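Local coordinates for protein L-hydantoinase (Arthrobacter aurescens, PDB 1GKR) that hydrolyses the cyclic amide ring of hydantoins, preferring aryl- over alkyl-substituted ones, with two zinc ions in each subunit of a homotetramer, at residues 8-13 with 49-54. Sequence-based numbering, arbitrary orientation.
Sequences NCRLVS and GKFVMP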
loop_
_atom_site.group_PDB
_atom_site.type_symbol
_atom_site.label_atom_id
_atom_site.label_comp_id
_atom_site.label_asym_id
_atom_site.label_seq_id
_atom_site.Cartn_x
_atom_site.Cartn_y
_atom_site.Cartn_z
ATOM N N ASN A 8 42.486 24.558 -8.922
ATOM C CA ASN A 8 41.711 25.201 -7.876
ATOM C C ASN A 8 40.246 24.995 -8.159
ATOM O O ASN A 8 39.459 25.941 -8.194
ATOM C CB ASN A 8 42.032 26.687 -7.806
ATOM C CG ASN A 8 43.505 26.933 -7.635
ATOM O OD1 ASN A 8 44.141 26.341 -6.761
ATOM N ND2 ASN A 8 44.069 27.799 -8.473
ATOM N N CYS A 9 39.889 23.738 -8.376
ATOM C CA CYS A 9 38.512 23.394 -8.659
ATOM C C CYS A 9 37.847 22.963 -7.384
ATOM O O CYS A 9 38.476 22.342 -6.535
ATOM C CB CYS A 9 38.420 22.207 -9.613
ATOM S SG CYS A 9 39.204 22.392 -11.189
ATOM N N ARG A 10 36.576 23.302 -7.245
ATOM C CA ARG A 10 35.799 22.844 -6.110
ATOM C C ARG A 10 34.885 21.909 -6.901
ATOM O O ARG A 10 33.782 22.255 -7.307
ATOM C CB ARG A 10 35.039 23.993 -5.460
ATOM C CG ARG A 10 34.911 23.819 -3.966
ATOM C CD ARG A 10 34.067 24.908 -3.344
ATOM N NE ARG A 10 34.765 26.185 -3.338
ATOM C CZ ARG A 10 35.751 26.480 -2.499
ATOM N NH1 ARG A 10 36.142 25.581 -1.598
ATOM N NH2 ARG A 10 36.353 27.665 -2.567
ATOM N N LEU A 11 35.430 20.733 -7.164
ATOM C CA LEU A 11 34.811 19.684 -7.957
ATOM C C LEU A 11 33.586 19.035 -7.324
ATOM O O LEU A 11 33.676 18.457 -6.241
ATOM C CB LEU A 11 35.898 18.654 -8.236
ATOM C CG LEU A 11 35.666 17.414 -9.070
ATOM C CD1 LEU A 11 34.878 17.749 -10.325
ATOM C CD2 LEU A 11 37.036 16.841 -9.418
ATOM N N VAL A 12 32.435 19.116 -7.991
ATOM C CA VAL A 12 31.223 18.527 -7.424
ATOM C C VAL A 12 30.712 17.267 -8.114
ATOM O O VAL A 12 30.714 17.154 -9.345
ATOM C CB VAL A 12 30.072 19.583 -7.309
ATOM C CG1 VAL A 12 30.412 20.807 -8.091
ATOM C CG2 VAL A 12 28.751 19.002 -7.755
ATOM N N SER A 13 30.310 16.304 -7.289
ATOM C CA SER A 13 29.776 15.034 -7.763
ATOM C C SER A 13 28.498 14.836 -6.973
ATOM O O SER A 13 28.174 15.658 -6.123
ATOM C CB SER A 13 30.751 13.891 -7.492
ATOM O OG SER A 13 30.844 13.628 -6.103
ATOM N N GLY A 49 38.856 28.530 -7.534
ATOM C CA GLY A 49 37.999 28.054 -6.469
ATOM C C GLY A 49 36.512 28.032 -6.762
ATOM O O GLY A 49 35.701 27.847 -5.842
ATOM N N LYS A 50 36.127 28.235 -8.020
ATOM C CA LYS A 50 34.705 28.190 -8.349
ATOM C C LYS A 50 34.303 26.727 -8.459
ATOM O O LYS A 50 35.157 25.839 -8.542
ATOM C CB LYS A 50 34.417 28.900 -9.671
ATOM C CG LYS A 50 34.837 30.355 -9.692
ATOM C CD LYS A 50 34.140 31.124 -10.810
ATOM C CE LYS A 50 34.920 32.366 -11.187
ATOM N NZ LYS A 50 36.237 31.965 -11.765
ATOM N N PHE A 51 33.005 26.466 -8.442
ATOM C CA PHE A 51 32.541 25.098 -8.568
ATOM C C PHE A 51 32.764 24.577 -9.983
ATOM O O PHE A 51 32.510 25.281 -10.971
ATOM C CB PHE A 51 31.060 25.011 -8.236
ATOM C CG PHE A 51 30.764 25.233 -6.802
ATOM C CD1 PHE A 51 31.150 24.293 -5.850
ATOM C CD2 PHE A 51 30.141 26.403 -6.382
ATOM C CE1 PHE A 51 30.922 24.516 -4.497
ATOM C CE2 PHE A 51 29.905 26.643 -5.031
ATOM C CZ PHE A 51 30.297 25.696 -4.083
ATOM N N VAL A 52 33.258 23.348 -10.076
ATOM C CA VAL A 52 33.463 22.719 -11.365
ATOM C C VAL A 52 32.608 21.454 -11.355
ATOM O O VAL A 52 32.644 20.696 -10.392
ATOM C CB VAL A 52 34.938 22.359 -11.584
ATOM C CG1 VAL A 52 35.091 21.535 -12.860
ATOM C CG2 VAL A 52 35.759 23.629 -11.695
ATOM N N MET A 53 31.821 21.241 -12.407
ATOM C CA MET A 53 30.957 20.064 -12.491
ATOM C C MET A 53 31.089 19.401 -13.852
ATOM O O MET A 53 31.624 19.994 -14.791
ATOM C CB MET A 53 29.496 20.451 -12.262
ATOM C CG MET A 53 28.939 21.371 -13.321
ATOM S SD MET A 53 27.223 21.809 -13.011
ATOM C CE MET A 53 26.396 20.534 -13.865
ATOM N N PRO A 54 30.614 18.151 -13.980
ATOM C CA PRO A 54 30.718 17.478 -15.279
ATOM C C PRO A 54 29.765 18.146 -16.257
ATOM O O PRO A 54 28.793 18.787 -15.841
ATOM C CB PRO A 54 30.291 16.043 -14.965
ATOM C CG PRO A 54 30.557 15.915 -13.493
ATOM C CD PRO A 54 30.089 17.230 -12.960
#
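Arg-10 and Phe-51 sit side by side as a bridged pair where strand 9-13 runs parallel to strand 51-54, the axes of these short segments 38° apart. Three backbone bonds fix this register: Arg-10 N to Lys-50 O, Val-52 N to Arg-10 O, and Val-12 N to Val-52 O at 2.9 Å. Gly-49 N also bonds to Asn-8 O. On one face, the Arg-10 side chain passes beside the Phe-51 ring, CD lying 3.4 Å from CE1, with guanidinium and ring planes 68° apart. A bend at chi3 (-72°) turns the guanidinium toward Gly-49 O, which receives weak bonds from NE (3.1 Å) and NH2 (3.3 Å). The backbone angles of Gly-49 by themselves call for glycine. Val-12 CG1 flanks the same ring, 4.2 Å from Phe-51 CD1. On the other face, Val-52 CG2 nests against Cys-9, 3.7 Å from both CB and SG. With an alanine in place of Arg-10, Phe-51 CE1 would probably lose its packing against CD, Gly-49 O its two weak bonds, and Glu-19 on strand 16-25 its salt-bridge mate. The pairing thus joins the small N-terminal beta region to the strand leading into the amidohydrolase barrel, away from the zinc ions; its chemistry implies a join carried by backbone bonds and apolar packing, with one arginine linking three chain segments.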